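Local coordinates for protein serine racemase (Enterococcus faecalis, PDB 4ECL) that belongs to the alanine racemase family and, as in its relatives, pairs a TIM-barrel domain with a second domain rich in beta strands, at residues A[11-14]-A[15-18]; A[35-38]-A[39-43]; A[218-221]-A[222-226]. All blocks are in the same frame, centred on the assembly; numbering follows the deposited sequence.

Overall arrangement
The three contacts are short local turns, each leading from the end of a strand into a helical turn. Contact 1 lies closest to the surface: it starts helix 13-25 where strand 7-11 of the mixed sheet ends, and an asparagine cap and leucine packing dominate it. Contacts 2 and 3 are buried, follow the neighbouring strands 32-36 and 217-220 of the parallel barrel sheet, and share a sulfate ion. In contact 2 a tyrosine hydroxyl reaches that ion, in contact 3 two backbone amides do. Tyr225 of contact 3 reaches back to Val36 and Tyr42 of contact 2, while Leu16 of contact 1 packs against Leu224.

Contact 1. Residues A[11-14]-A[15-18]; sequences INLN and NLEH
Asn12 OD1 accepts the backbone N-H of Asn15 at 3.0 Å, the capping bond that makes Asn12 the N-cap of helix 13-25. The bond is reasonably straight at hydrogen (156°), but the donor stands above the plane of the side-chain amide, 62° out of it, and so does not meet a lone pair. What puts OD1 over the first turn is the first torsion of Asn12, with CG opposite the backbone N (chi1 -171°).

The same side-chain conformation lays the Asn12 amide over that of Asn15. The two planes are nearly parallel and stack, with Asn12 CG 3.6 Å from Asn15 CG. Their two nitrogens, both donors, do not bond to each other; Asn15 ND2 is instead satisfied by the carbonyl of Pro243.

Beneath the cap the regular helical ladder takes over. Leu16 N donates to Asn12 O at 3.1 Å, Glu17 N to Leu13 O at 3.0 Å, and His18 N to Asn14 O at 3.0 Å. On the buried flank Leu13 and Leu16 run side by side and point the same way, and both press on Tyr52 of helix 46-55, whose hydroxyl also makes a weak hydrogen bond with Glu17 OE1. His18 NE2 bonds the carbonyl of Asp240; together with the Asn15 ND2 bond and the backbone bonding of Asn12 with Val244, it ties cap and first turn to the chain around residues 240-244. The leucine pair closes on methyl against methyl, Leu13 CD2 to Leu16 CD2 at 4.0 Å.

Contact 2. Residues A[35-38]-A[39-43]; sequences AVVK and AEAYG. With SO4 (sulfate ion), chain G.
Val37 O and Lys38 O accept the two backbone bonds that close this turn, and from Ala39 to Tyr42 phi and psi are all positive, which makes it a short left-handed helix. Tyr42 N meets Lys38 O at 3.0 Å, nearly straight (170°) and in the carbonyl plane. Ala41 N reaches Val37 O, also at 3.0 Å, from well above the plane and with a more bent N-H.

Two side chains pack on Tyr42. Val36 CG1 comes to the ring edge, 3.8 Å from Tyr42 CE1, while the extended aliphatic chain of Lys38 crosses it obliquely, with CE 3.8 Å from Tyr42 OH. Lys38 CG lies between backbone N and carbonyl carbon (chi1 55°), which starts the chain toward the tyrosine; NZ ends in a salt bridge with Asp315 of the second subunit. Apart from the ring, Val37 CB rests against Ala41 CB at 4.2 Å.

The third kind is a hydrogen bond to an anion: Tyr42 OH donates to sulfate O3 at 2.9 Å. The valine, the lysine methylenes and this bond probably limit the ring's freedom, with its hydroxyl facing an anion. This is consistent with the phosphate-binding corner of the cofactor site in alanine racemases.

Contact 3. Residues A[218-221]-A[222-226]; sequences IRVG and VALYG. With SO4 (sulfate ion), chain G.
Strand 217-220 ends at Val220, Gly221 takes an uncommon conformation (phi -109°, psi -98°), and residues 222-224 then coil with helical torsions, so that extended chain passes into a tight turn within one residue. Leu224 N reaches back to Gly221 O at 3.0 Å in a weak, bent bond, and the next amides, those of Tyr225 and Gly226, bond to the carbonyls of Val222 and Ala223.

Of the side chains, Val220 and Leu224 meet at about a right angle: Val220 CG2 touches Leu224 CB at 4.1 Å. The Leu224 side chain packs against Leu16 and Val20 of helix 13-25 and Ala35 of strand 32-36. Tyr225 folds back over the turn, bringing CD2 to 3.1 Å from Gly221 O; the carbonyl approaches the ring obliquely. Beyond it the ring stacks on His44 and meets Tyr42 with the planes inclined to each other, and its hydroxyl bonds the carbonyl of Val36, joining this loop to the neighbouring strand.

On the other side of the glycine is the sulfate. Gly221 N donates to sulfate O2 at 2.9 Å, and Val222 N to sulfate O3 at 3.0 Å along a straighter path (158°). Val222 CG1 packs 3.6 Å from sulfate O3, a van der Waals contact beside the two amides. Ser204 OG also bonds the ion, as does the tyrosine hydroxyl of contact 2. Consecutive amides at the start of a helical turn, just past the carboxyl end of a barrel strand, form an anion-binding corner typical of phosphate sites in TIM barrels, and consistent with the cofactor-phosphate site of the alanine racemase family.

Contact 1. Residues A[11-14]-A[15-18]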
loop_
_atom_site.group_PDB
_atom_site.type_symbol
_atom_site.label_atom_id
_atom_site.label_comp_id
_atom_site.label_asym_id
_atom_site.label_seq_id
_atom_site.Cartn_x
_atom_site.Cartn_y
_atom_site.Cartn_z
ATOM N N ILE A 11 10.000 -15.167 1.708
ATOM C CA ILE A 11 9.162 -15.780 2.739
ATOM C C ILE A 11 9.828 -17.048 3.269
ATOM O O ILE A 11 9.962 -18.039 2.539
ATOM C CB ILE A 11 7.776 -16.141 2.174
ATOM C CG1 ILE A 11 7.090 -14.899 1.615
ATOM C CG2 ILE A 11 6.900 -16.758 3.249
ATOM C CD1 ILE A 11 6.918 -13.797 2.638
ATOM N N ASN A 12 10.265 -17.012 4.528
ATOM C CA ASN A 12 10.960 -18.158 5.107
ATOM C C ASN A 12 9.945 -19.193 5.601
ATOM O O ASN A 12 9.442 -19.105 6.733
ATOM C CB ASN A 12 11.900 -17.728 6.238
ATOM C CG ASN A 12 12.803 -18.878 6.725
ATOM O OD1 ASN A 12 12.428 -20.046 6.653
ATOM N ND2 ASN A 12 14.000 -18.541 7.204
ATOM N N LEU A 13 9.645 -20.166 4.746
ATOM C CA LEU A 13 8.627 -21.167 5.057
ATOM C C LEU A 13 9.020 -22.061 6.238
ATOM O O LEU A 13 8.169 -22.517 6.995
ATOM C CB LEU A 13 8.304 -22.006 3.819
ATOM C CG LEU A 13 7.509 -21.258 2.754
ATOM C CD1 LEU A 13 7.052 -22.224 1.680
ATOM C CD2 LEU A 13 6.317 -20.499 3.348
ATOM N N ASN A 14 10.312 -22.308 6.394
ATOM C CA ASN A 14 10.784 -23.054 7.540
ATOM C C ASN A 14 10.467 -22.321 8.824
ATOM O O ASN A 14 10.038 -22.929 9.792
ATOM C CB ASN A 14 12.286 -23.317 7.442
ATOM C CG ASN A 14 12.592 -24.618 6.748
ATOM O OD1 ASN A 14 12.698 -25.666 7.390
ATOM N ND2 ASN A 14 12.715 -24.569 5.427
ATOM N N ASN A 15 10.673 -21.011 8.823
ATOM C CA ASN A 15 10.383 -20.209 9.994
ATOM C C ASN A 15 8.885 -20.186 10.300
ATOM O O ASN A 15 8.483 -20.196 11.465
ATOM C CB ASN A 15 10.902 -18.791 9.802
ATOM C CG ASN A 15 12.311 -18.618 10.304
ATOM O OD1 ASN A 15 12.954 -19.582 10.739
ATOM N ND2 ASN A 15 12.807 -17.382 10.253
ATOM N N LEU A 16 8.070 -20.160 9.248
ATOM C CA LEU A 16 6.614 -20.160 9.388
ATOM C C LEU A 16 6.124 -21.454 10.032
ATOM O O LEU A 16 5.254 -21.433 10.904
ATOM C CB LEU A 16 5.941 -19.982 8.026
ATOM C CG LEU A 16 4.407 -20.032 7.961
ATOM C CD1 LEU A 16 3.768 -18.870 8.704
ATOM C CD2 LEU A 16 3.949 -20.039 6.509
ATOM N N GLU A 17 6.681 -22.573 9.575
ATOM C CA GLU A 17 6.369 -23.892 10.105
ATOM C C GLU A 17 6.794 -23.992 11.565
ATOM O O GLU A 17 6.108 -24.605 12.382
ATOM C CB GLU A 17 7.090 -24.957 9.277
ATOM C CG GLU A 17 6.736 -26.398 9.609
ATOM C CD GLU A 17 7.525 -27.372 8.755
ATOM O OE1 GLU A 17 8.521 -26.936 8.145
ATOM O OE2 GLU A 17 7.150 -28.559 8.674
ATOM N N HIS A 18 7.946 -23.410 11.890
ATOM C CA HIS A 18 8.398 -23.383 13.276
ATOM C C HIS A 18 7.386 -22.637 14.123
ATOM O O HIS A 18 7.047 -23.067 15.227
ATOM C CB HIS A 18 9.774 -22.723 13.412
ATOM C CG HIS A 18 10.140 -22.386 14.825
ATOM N ND1 HIS A 18 10.833 -23.254 15.644
ATOM C CD2 HIS A 18 9.897 -21.279 15.571
ATOM C CE1 HIS A 18 11.001 -22.698 16.831
ATOM N NE2 HIS A 18 10.449 -21.499 16.813
#

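Contact 2. Residues A[35-38]-A[39-43]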
loop_
_atom_site.group_PDB
_atom_site.type_symbol
_atom_site.label_atom_id
_atom_site.label_comp_id
_atom_site.label_asym_id
_atom_site.label_seq_id
_atom_site.Cartn_x
_atom_site.Cartn_y
_atom_site.Cartn_z
ATOM N N ALA A 35 -5.521 -19.537 11.381
ATOM C CA ALA A 35 -4.508 -18.685 10.810
ATOM C C ALA A 35 -5.197 -17.499 10.144
ATOM O O ALA A 35 -6.031 -17.666 9.251
ATOM C CB ALA A 35 -3.673 -19.467 9.812
ATOM N N VAL A 36 -4.858 -16.301 10.601
ATOM C CA VAL A 36 -5.441 -15.095 10.047
ATOM C C VAL A 36 -4.631 -14.674 8.817
ATOM O O VAL A 36 -3.481 -14.226 8.948
ATOM C CB VAL A 36 -5.416 -13.979 11.091
ATOM C CG1 VAL A 36 -5.999 -12.691 10.509
ATOM C CG2 VAL A 36 -6.189 -14.418 12.335
ATOM N N VAL A 37 -5.208 -14.833 7.624
ATOM C CA VAL A 37 -4.448 -14.603 6.390
ATOM C C VAL A 37 -4.988 -13.438 5.548
ATOM O O VAL A 37 -4.723 -13.346 4.351
ATOM C CB VAL A 37 -4.354 -15.894 5.534
ATOM C CG1 VAL A 37 -3.485 -16.938 6.247
ATOM C CG2 VAL A 37 -5.737 -16.473 5.241
ATOM N N LYS A 38 -5.747 -12.554 6.189
ATOM C CA LYS A 38 -6.300 -11.373 5.529
ATOM C C LYS A 38 -5.188 -10.412 5.098
ATOM O O LYS A 38 -4.064 -10.502 5.595
ATOM C CB LYS A 38 -7.259 -10.653 6.471
ATOM C CG LYS A 38 -6.645 -10.284 7.787
ATOM C CD LYS A 38 -7.648 -9.649 8.734
ATOM C CE LYS A 38 -6.940 -9.090 9.955
ATOM N NZ LYS A 38 -7.846 -8.337 10.860
ATOM N N ALA A 39 -5.520 -9.490 4.195
ATOM C CA ALA A 39 -4.566 -8.538 3.607
ATOM C C ALA A 39 -3.311 -9.185 3.063
ATOM O O ALA A 39 -2.210 -8.844 3.493
ATOM C CB ALA A 39 -4.181 -7.481 4.598
ATOM N N GLU A 40 -3.477 -10.100 2.112
ATOM C CA GLU A 40 -2.360 -10.821 1.533
ATOM C C GLU A 40 -1.501 -11.480 2.602
ATOM O O GLU A 40 -0.266 -11.425 2.526
ATOM C CB GLU A 40 -1.505 -9.890 0.676
ATOM C CG GLU A 40 -2.152 -9.560 -0.647
ATOM C CD GLU A 40 -2.306 -10.788 -1.516
ATOM O OE1 GLU A 40 -1.467 -11.715 -1.399
ATOM O OE2 GLU A 40 -3.275 -10.832 -2.305
ATOM N N ALA A 41 -2.168 -12.083 3.586
ATOM C CA ALA A 41 -1.505 -12.704 4.734
ATOM C C ALA A 41 -0.536 -11.722 5.375
ATOM O O ALA A 41 0.673 -11.984 5.458
ATOM C CB ALA A 41 -0.790 -13.988 4.331
ATOM N N TYR A 42 -1.077 -10.579 5.792
ATOM C CA TYR A 42 -0.291 -9.514 6.399
ATOM C C TYR A 42 0.904 -9.166 5.521
ATOM O O TYR A 42 2.011 -8.924 6.024
ATOM C CB TYR A 42 0.184 -9.915 7.788
ATOM C CG TYR A 42 -0.876 -9.882 8.870
ATOM C CD1 TYR A 42 -2.120 -10.471 8.683
ATOM C CD2 TYR A 42 -0.610 -9.296 10.098
ATOM C CE1 TYR A 42 -3.096 -10.446 9.690
ATOM C CE2 TYR A 42 -1.567 -9.279 11.120
ATOM C CZ TYR A 42 -2.810 -9.848 10.907
ATOM O OH TYR A 42 -3.747 -9.824 11.921
ATOM N N GLY A 43 0.677 -9.184 4.208
ATOM C CA GLY A 43 1.680 -8.774 3.237
ATOM C C GLY A 43 2.627 -9.878 2.795
ATOM O O GLY A 43 3.429 -9.682 1.891
HETATM S S SO4 G . -3.320 -10.344 15.612
HETATM O O1 SO4 G . -4.715 -10.222 15.174
HETATM O O2 SO4 G . -3.051 -11.734 15.980
HETATM O O3 SO4 G . -2.462 -9.940 14.501
HETATM O O4 SO4 G . -3.085 -9.454 16.744
#

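Contact 3. Residues A[218-221]-A[222-226]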
loop_
_atom_site.group_PDB
_atom_site.type_symbol
_atom_site.label_atom_id
_atom_site.label_comp_id
_atom_site.label_asym_id
_atom_site.label_seq_id
_atom_site.Cartn_x
_atom_site.Cartn_y
_atom_site.Cartn_z
ATOM N N ILE A 218 -7.834 -20.249 18.420
ATOM C CA ILE A 218 -7.119 -19.006 18.607
ATOM C C ILE A 218 -6.779 -18.465 17.220
ATOM O O ILE A 218 -6.201 -19.178 16.388
ATOM C CB ILE A 218 -5.856 -19.207 19.463
ATOM C CG1 ILE A 218 -6.275 -19.685 20.859
ATOM C CG2 ILE A 218 -5.061 -17.918 19.551
ATOM C CD1 ILE A 218 -5.133 -19.941 21.805
ATOM N N ARG A 219 -7.175 -17.220 16.979
ATOM C CA ARG A 219 -6.964 -16.536 15.702
ATOM C C ARG A 219 -5.591 -15.886 15.729
ATOM O O ARG A 219 -5.414 -14.812 16.301
ATOM C CB ARG A 219 -8.018 -15.434 15.492
ATOM C CG ARG A 219 -9.476 -15.895 15.526
ATOM C CD ARG A 219 -10.462 -14.723 15.454
ATOM N NE ARG A 219 -10.226 -13.727 16.505
ATOM C CZ ARG A 219 -10.867 -13.684 17.676
ATOM N NH1 ARG A 219 -11.792 -14.585 17.967
ATOM N NH2 ARG A 219 -10.583 -12.737 18.565
ATOM N N VAL A 220 -4.609 -16.514 15.104
ATOM C CA VAL A 220 -3.261 -15.967 15.185
ATOM C C VAL A 220 -2.874 -15.148 13.955
ATOM O O VAL A 220 -2.951 -15.613 12.815
ATOM C CB VAL A 220 -2.216 -17.064 15.524
ATOM C CG1 VAL A 220 -2.526 -17.666 16.885
ATOM C CG2 VAL A 220 -2.243 -18.151 14.485
ATOM N N GLY A 221 -2.484 -13.903 14.206
ATOM C CA GLY A 221 -2.048 -13.004 13.153
ATOM C C GLY A 221 -0.554 -12.769 13.242
ATOM O O GLY A 221 0.231 -13.591 12.772
ATOM N N VAL A 222 -0.152 -11.658 13.856
ATOM C CA VAL A 222 1.262 -11.280 13.887
ATOM C C VAL A 222 2.187 -12.366 14.442
ATOM O O VAL A 222 3.293 -12.540 13.935
ATOM C CB VAL A 222 1.511 -9.955 14.651
ATOM C CG1 VAL A 222 0.895 -8.789 13.909
ATOM C CG2 VAL A 222 0.976 -10.041 16.099
ATOM N N ALA A 223 1.741 -13.100 15.464
ATOM C CA ALA A 223 2.581 -14.137 16.058
ATOM C C ALA A 223 2.924 -15.202 15.029
ATOM O O ALA A 223 4.044 -15.721 15.006
ATOM C CB ALA A 223 1.900 -14.775 17.289
ATOM N N LEU A 224 1.959 -15.533 14.178
ATOM C CA LEU A 224 2.184 -16.542 13.155
ATOM C C LEU A 224 3.332 -16.121 12.229
ATOM O O LEU A 224 4.087 -16.959 11.721
ATOM C CB LEU A 224 0.906 -16.747 12.355
ATOM C CG LEU A 224 0.933 -17.760 11.217
ATOM C CD1 LEU A 224 1.003 -19.150 11.764
ATOM C CD2 LEU A 224 -0.278 -17.596 10.301
ATOM N N TYR A 225 3.474 -14.817 12.037
ATOM C CA TYR A 225 4.480 -14.287 11.119
ATOM C C TYR A 225 5.794 -13.949 11.826
ATOM O O TYR A 225 6.744 -13.454 11.216
ATOM C CB TYR A 225 3.908 -13.085 10.354
ATOM C CG TYR A 225 2.633 -13.444 9.620
ATOM C CD1 TYR A 225 2.655 -14.339 8.555
ATOM C CD2 TYR A 225 1.410 -12.915 10.003
ATOM C CE1 TYR A 225 1.498 -14.686 7.879
ATOM C CE2 TYR A 225 0.241 -13.254 9.332
ATOM C CZ TYR A 225 0.295 -14.142 8.271
ATOM O OH TYR A 225 -0.858 -14.498 7.601
ATOM N N GLY A 226 5.839 -14.222 13.122
ATOM C CA GLY A 226 7.088 -14.169 13.865
ATOM C C GLY A 226 7.516 -12.759 14.191
ATOM O O GLY A 226 8.693 -12.480 14.432
HETATM S S SO4 G . -3.320 -10.344 15.612
HETATM O O1 SO4 G . -4.715 -10.222 15.174
HETATM O O2 SO4 G . -3.051 -11.734 15.980
HETATM O O3 SO4 G . -2.462 -9.940 14.501
HETATM O O4 SO4 G . -3.085 -9.454 16.744
#